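Local coordinates for protein aromatic-ring-hydroxylating dioxygenase beta subunit (Catenulispora acidiphila, PDB 6VW4) that is of unknown function, perhaps a dioxygenase, but binds the aromatic polyketide S-DNPA in the pocket of an NTF2-like, SnoaL-type fold, at residues 20-23 / 24-28; 57-60 / 61-65. All blocks are in the same frame, centred on the assembly; numbering follows the deposited sequence.

How the contacts relate
Both contacts are local, between residues three to four apart, contact 1 at the end of a helix and contact 2 within one, and they come in series along the chain. Contact 1 ends the long helix 8-26; contact 2 lies within helix 55-68, and the short helix 30-34 touches side chains of both. Their centres are about 14 Å apart, and they meet where Leu25 CD1 packs against Leu62 CD1 at 4.0 Å. Strand 75-86 touches side chains of contact 1, strands 41-44 and 52-53 those of contact 2; all three belong to one mixed sheet. Each contact also touches SDN, so two helices of the SnoaL-like domain, distant in sequence, line one pocket.

Contact 1. Residues 20-23 / 24-28. With SDN ([(3S)-9-hydroxy-1-methyl-10-oxo-4,10-dihydro-3H-benzo[g]isochromen-3-yl]acetic acid), chain C.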
loop_
_atom_site.group_PDB
_atom_site.type_symbol
_atom_site.label_atom_id
_atom_site.label_comp_id
_atom_site.label_asym_id
_atom_site.label_seq_id
_atom_site.Cartn_x
_atom_site.Cartn_y
_atom_site.Cartn_z
ATOM N N ARG A 20 -11.050 -7.481 2.075
ATOM C CA ARG A 20 -11.724 -8.726 2.471
ATOM C C ARG A 20 -11.615 -9.786 1.374
ATOM O O ARG A 20 -11.269 -10.934 1.652
ATOM C CB ARG A 20 -13.203 -8.469 2.800
ATOM C CG ARG A 20 -13.454 -7.578 3.998
ATOM C CD ARG A 20 -13.688 -8.335 5.281
ATOM N NE ARG A 20 -14.480 -7.539 6.226
ATOM C CZ ARG A 20 -14.188 -7.374 7.517
ATOM N NH1 ARG A 20 -13.113 -7.958 8.055
ATOM N NH2 ARG A 20 -14.973 -6.618 8.276
ATOM N N GLN A 21 -11.900 -9.417 0.123
ATOM C CA GLN A 21 -11.680 -10.320 -0.997
ATOM C C GLN A 21 -10.324 -11.005 -0.908
ATOM O O GLN A 21 -10.220 -12.226 -1.033
ATOM C CB GLN A 21 -11.684 -9.561 -2.321
ATOM C CG GLN A 21 -12.939 -9.371 -2.939
ATOM C CD GLN A 21 -12.777 -8.726 -4.288
ATOM O OE1 GLN A 21 -11.878 -7.887 -4.508
ATOM N NE2 GLN A 21 -13.689 -9.049 -5.187
ATOM N N MET A 22 -9.251 -10.205 -0.800
ATOM C CA MET A 22 -7.915 -10.783 -0.889
ATOM C C MET A 22 -7.532 -11.545 0.369
ATOM O O MET A 22 -6.715 -12.465 0.295
ATOM C CB MET A 22 -6.855 -9.722 -1.181
ATOM C CG MET A 22 -6.935 -9.071 -2.520
ATOM S SD MET A 22 -7.656 -10.145 -3.823
ATOM C CE MET A 22 -5.980 -10.865 -4.211
ATOM N N HIS A 23 -8.082 -11.180 1.529
ATOM C CA HIS A 23 -7.826 -11.997 2.719
ATOM C C HIS A 23 -8.337 -13.418 2.502
ATOM O O HIS A 23 -7.662 -14.400 2.840
ATOM C CB HIS A 23 -8.459 -11.390 3.981
ATOM C CG HIS A 23 -7.828 -10.091 4.428
ATOM N ND1 HIS A 23 -8.427 -9.242 5.340
ATOM C CD2 HIS A 23 -6.657 -9.493 4.074
ATOM C CE1 HIS A 23 -7.657 -8.181 5.526
ATOM N NE2 HIS A 23 -6.575 -8.313 4.777
ATOM N N ALA A 24 -9.497 -13.539 1.871
ATOM C CA ALA A 24 -10.069 -14.844 1.594
ATOM C C ALA A 24 -9.258 -15.575 0.528
ATOM O O ALA A 24 -8.947 -16.756 0.684
ATOM C CB ALA A 24 -11.532 -14.682 1.169
ATOM N N LEU A 25 -8.895 -14.893 -0.558
ATOM C CA LEU A 25 -8.108 -15.543 -1.604
ATOM C C LEU A 25 -6.783 -16.075 -1.051
ATOM O O LEU A 25 -6.425 -17.248 -1.260
ATOM C CB LEU A 25 -7.859 -14.552 -2.740
ATOM C CG LEU A 25 -6.826 -15.058 -3.747
ATOM C CD1 LEU A 25 -7.461 -16.239 -4.450
ATOM C CD2 LEU A 25 -6.380 -14.051 -4.768
ATOM N N ASP A 26 -6.047 -15.222 -0.324
ATOM C CA ASP A 26 -4.698 -15.579 0.104
ATOM C C ASP A 26 -4.706 -16.661 1.177
ATOM O O ASP A 26 -3.684 -17.318 1.371
ATOM C CB ASP A 26 -3.936 -14.361 0.645
ATOM C CG ASP A 26 -3.653 -13.289 -0.434
ATOM O OD1 ASP A 26 -3.621 -13.623 -1.629
ATOM O OD2 ASP A 26 -3.472 -12.097 -0.076
ATOM N N GLU A 27 -5.816 -16.847 1.896
ATOM C CA GLU A 27 -5.931 -17.962 2.824
ATOM C C GLU A 27 -6.565 -19.188 2.174
ATOM O O GLU A 27 -6.898 -20.137 2.872
ATOM C CB GLU A 27 -6.698 -17.545 4.086
ATOM C CG GLU A 27 -6.043 -16.380 4.907
ATOM C CD GLU A 27 -4.692 -16.725 5.618
ATOM O OE1 GLU A 27 -4.074 -15.806 6.233
ATOM O OE2 GLU A 27 -4.236 -17.899 5.565
ATOM N N GLY A 28 -6.697 -19.200 0.853
ATOM C CA GLY A 28 -7.214 -20.343 0.131
ATOM C C GLY A 28 -8.708 -20.571 0.212
ATOM O O GLY A 28 -9.171 -21.656 -0.146
HETATM O O4 SDN C . -7.277 -11.995 -7.589
HETATM C C11 SDN C . -6.354 -11.043 -8.024
HETATM C C12 SDN C . -5.174 -11.405 -8.674
HETATM C C13 SDN C . -4.897 -12.906 -8.920
HETATM O O5 SDN C . -5.678 -13.724 -8.559
HETATM C C14 SDN C . -3.617 -13.311 -9.628
HETATM C C15 SDN C . -3.339 -14.810 -9.899
HETATM O O3 SDN C . -2.519 -15.096 -11.052
HETATM C C16 SDN C . -4.028 -15.948 -9.131
HETATM C C10 SDN C . -6.587 -9.704 -7.759
HETATM C C9 SDN C . -5.670 -8.723 -8.166
HETATM C C8 SDN C . -4.504 -9.081 -8.826
HETATM C C7 SDN C . -4.242 -10.424 -9.078
HETATM C C6 SDN C . -2.919 -10.822 -9.809
HETATM C C5 SDN C . -2.673 -12.308 -10.063
HETATM C C4 SDN C . -1.450 -12.707 -10.762
HETATM C C3 SDN C . -1.412 -14.146 -11.251
HETATM C C2 SDN C . -0.275 -14.665 -10.389
HETATM C C1 SDN C . 1.062 -15.026 -11.001
HETATM O O2 SDN C . 1.257 -14.837 -12.225
HETATM O O1 SDN C . 1.953 -15.523 -10.252
#
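Asp26 N donates to Met22 O at 2.9 Å with an N-H...O angle of 166°, the shortest of four i to i+4 bonds that tie residues 20-23 to 24-28. Next to it Leu25 N reaches Gln21 O at 3.0 Å, while Ala24 N and Glu27 N bond to Arg20 O and His23 O.

The side chain of Asp26 folds back beside its own N, with CG anti to the carbonyl carbon (chi1 -66°), which brings OD2 to 3.3 Å from Met22 O. These are two acceptors and do not bond; the carboxylate is held instead by His78 ND1 at OD1 and by Tyr101 OH of the second subunit at OD2. With an alanine here, His78 and that Tyr101 would probably lose their shared carboxylate partner, weakening a link between the subunits.

On the pocket side Met22 and Leu25 run alongside each other, pointing the same way. Bends at chi2 and chi3 carry Met22 CE to a very short 3.3 Å from Leu25 CD2, a separation whose exact value is doubtful. Both tips also meet the bound SDN: Leu25 CD2 lies 3.6 Å from its O4 and Met22 CE 3.8 Å from its C10. The pair thus forms an apolar wall beside the hydroxyl-bearing ring, and Tyr33 OH hydrogen-bonds to the ligand as well. His23 instead meets the ring of Tyr101 of the second subunit.

Gly28, with positive phi, is the C-prime residue of a Schellman motif, its N bonding to Leu25 O at 2.9 Å and Lys29 N to Ala24 O; this ends helix 8-26 beside the ligand pocket of the NTF2-like fold.

Contact 2. Residues 57-60 / 61-65; sequences AIVR and ELNEF. With SDN ([(3S)-9-hydroxy-1-methyl-10-oxo-4,10-dihydro-3H-benzo[g]isochromen-3-yl]acetic acid), chain C.
Four i to i+4 bonds of helix 55-68 join residues 57-60 to 61-65, from Glu61 N to Ala57 O at 2.8 Å through Leu62 N and Asn63 N to Glu64 N on Arg60 O at 3.0 Å.

On the buried side Ile58 and Leu62 lie side by side, CG2 of the first 4.2 Å from CD1 of the second. Val59 and Asn63 follow the same pattern, with CG1 3.8 Å from ND2. Arg60 and Glu64 also run alongside, but aliphatic carbon meets carboxylate: Glu64 OE1 approaches Arg60 CG at 3.7 Å, whereas NE stays 5.9 Å from OE1. A bend at chi3 turns the guanidinium back, with Ala57 CA against one face, toward its rim, and Glu64 OE2 forms its salt bridge with Arg49.

With chi1 at 176°, the Phe65 ring is thrown outward from the preceding turn and reaches the ligand. SDN C16, a methyl carbon, sits over the ring centre, 3.9 Å above the plane, and CE2 comes to 3.7 Å from SDN O3. Tyr69 meets the same ring edge-to-face.

Helix 30-34 is touched by Ile58 and Val59 at Ala34, by Leu62 at Tyr33 and by Asn63 at Phe30; Ile58 and Leu62 also rest on Phe43 of strand 41-44, while Ala57, Ile58 and Glu61 touch Ala52 of edge strand 52-53.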
loop_
_atom_site.group_PDB
_atom_site.type_symbol
_atom_site.label_atom_id
_atom_site.label_comp_id
_atom_site.label_asym_id
_atom_site.label_seq_id
_atom_site.Cartn_x
_atom_site.Cartn_y
_atom_site.Cartn_z
ATOM N N ALA A 57 -16.825 -21.032 -12.316
ATOM C CA ALA A 57 -15.642 -21.022 -13.164
ATOM C C ALA A 57 -14.467 -20.368 -12.435
ATOM O O ALA A 57 -13.315 -20.800 -12.581
ATOM C CB ALA A 57 -15.954 -20.300 -14.472
ATOM N N ILE A 58 -14.753 -19.350 -11.619
ATOM C CA ILE A 58 -13.726 -18.709 -10.811
ATOM C C ILE A 58 -13.149 -19.700 -9.823
ATOM O O ILE A 58 -11.928 -19.850 -9.713
ATOM C CB ILE A 58 -14.306 -17.475 -10.088
ATOM C CG1 ILE A 58 -14.407 -16.303 -11.040
ATOM C CG2 ILE A 58 -13.441 -17.000 -8.909
ATOM C CD1 ILE A 58 -15.293 -15.151 -10.509
ATOM N N VAL A 59 -14.010 -20.369 -9.059
ATOM C CA VAL A 59 -13.475 -21.314 -8.083
ATOM C C VAL A 59 -12.690 -22.437 -8.755
ATOM O O VAL A 59 -11.695 -22.926 -8.190
ATOM C CB VAL A 59 -14.583 -21.901 -7.198
ATOM C CG1 VAL A 59 -14.001 -23.117 -6.421
ATOM C CG2 VAL A 59 -15.160 -20.845 -6.284
ATOM N N ARG A 60 -13.126 -22.878 -9.939
ATOM C CA ARG A 60 -12.403 -23.930 -10.637
ATOM C C ARG A 60 -11.061 -23.426 -11.131
ATOM O O ARG A 60 -10.049 -24.134 -11.020
ATOM C CB ARG A 60 -13.265 -24.462 -11.792
ATOM C CG ARG A 60 -12.624 -25.115 -13.045
ATOM C CD ARG A 60 -13.758 -25.291 -14.165
ATOM N NE ARG A 60 -15.129 -25.241 -13.597
ATOM C CZ ARG A 60 -16.157 -24.494 -14.042
ATOM N NH1 ARG A 60 -16.051 -23.715 -15.110
ATOM N NH2 ARG A 60 -17.325 -24.524 -13.397
ATOM N N GLU A 61 -11.021 -22.213 -11.688
ATOM C CA GLU A 61 -9.746 -21.733 -12.205
ATOM C C GLU A 61 -8.731 -21.470 -11.098
ATOM O O GLU A 61 -7.536 -21.526 -11.366
ATOM C CB GLU A 61 -9.931 -20.463 -13.021
ATOM C CG GLU A 61 -8.647 -20.051 -13.761
ATOM C CD GLU A 61 -8.915 -19.473 -15.151
ATOM O OE1 GLU A 61 -9.314 -20.249 -16.046
ATOM O OE2 GLU A 61 -8.720 -18.247 -15.364
ATOM N N LEU A 62 -9.167 -21.179 -9.868
ATOM C CA LEU A 62 -8.218 -21.016 -8.770
ATOM C C LEU A 62 -7.716 -22.358 -8.255
ATOM O O LEU A 62 -6.571 -22.455 -7.794
ATOM C CB LEU A 62 -8.846 -20.233 -7.620
ATOM C CG LEU A 62 -9.154 -18.766 -7.923
ATOM C CD1 LEU A 62 -10.011 -18.179 -6.802
ATOM C CD2 LEU A 62 -7.892 -17.950 -8.160
ATOM N N ASN A 63 -8.556 -23.394 -8.309
ATOM C CA ASN A 63 -8.101 -24.735 -7.952
ATOM C C ASN A 63 -7.108 -25.277 -8.987
ATOM O O ASN A 63 -6.130 -25.938 -8.623
ATOM C CB ASN A 63 -9.306 -25.670 -7.798
ATOM C CG ASN A 63 -9.935 -25.602 -6.411
ATOM O OD1 ASN A 63 -9.249 -25.445 -5.404
ATOM N ND2 ASN A 63 -11.244 -25.726 -6.358
ATOM N N GLU A 64 -7.317 -24.973 -10.271
ATOM C CA GLU A 64 -6.336 -25.324 -11.297
ATOM C C GLU A 64 -4.992 -24.655 -11.035
ATOM O O GLU A 64 -3.951 -25.322 -10.980
ATOM C CB GLU A 64 -6.837 -24.895 -12.675
ATOM C CG GLU A 64 -7.624 -25.910 -13.484
ATOM C CD GLU A 64 -8.172 -25.300 -14.777
ATOM O OE1 GLU A 64 -9.410 -25.109 -14.885
ATOM O OE2 GLU A 64 -7.355 -24.985 -15.673
ATOM N N PHE A 65 -5.002 -23.319 -10.924
ATOM C CA PHE A 65 -3.787 -22.522 -10.754
ATOM C C PHE A 65 -3.002 -22.961 -9.525
ATOM O O PHE A 65 -1.768 -23.045 -9.568
ATOM C CB PHE A 65 -4.181 -21.035 -10.660
ATOM C CG PHE A 65 -3.044 -20.103 -10.397
ATOM C CD1 PHE A 65 -2.581 -19.892 -9.102
ATOM C CD2 PHE A 65 -2.446 -19.424 -11.445
ATOM C CE1 PHE A 65 -1.529 -19.039 -8.860
ATOM C CE2 PHE A 65 -1.396 -18.568 -11.213
ATOM C CZ PHE A 65 -0.934 -18.375 -9.913
HETATM O O4 SDN C . -7.277 -11.995 -7.589
HETATM C C11 SDN C . -6.354 -11.043 -8.024
HETATM C C12 SDN C . -5.174 -11.405 -8.674
HETATM C C13 SDN C . -4.897 -12.906 -8.920
HETATM O O5 SDN C . -5.678 -13.724 -8.559
HETATM C C14 SDN C . -3.617 -13.311 -9.628
HETATM C C15 SDN C . -3.339 -14.810 -9.899
HETATM O O3 SDN C . -2.519 -15.096 -11.052
HETATM C C16 SDN C . -4.028 -15.948 -9.131
HETATM C C10 SDN C . -6.587 -9.704 -7.759
HETATM C C9 SDN C . -5.670 -8.723 -8.166
HETATM C C8 SDN C . -4.504 -9.081 -8.826
HETATM C C7 SDN C . -4.242 -10.424 -9.078
HETATM C C6 SDN C . -2.919 -10.822 -9.809
HETATM C C5 SDN C . -2.673 -12.308 -10.063
HETATM C C4 SDN C . -1.450 -12.707 -10.762
HETATM C C3 SDN C . -1.412 -14.146 -11.251
HETATM C C2 SDN C . -0.275 -14.665 -10.389
HETATM C C1 SDN C . 1.062 -15.026 -11.001
HETATM O O2 SDN C . 1.257 -14.837 -12.225
HETATM O O1 SDN C . 1.953 -15.523 -10.252
#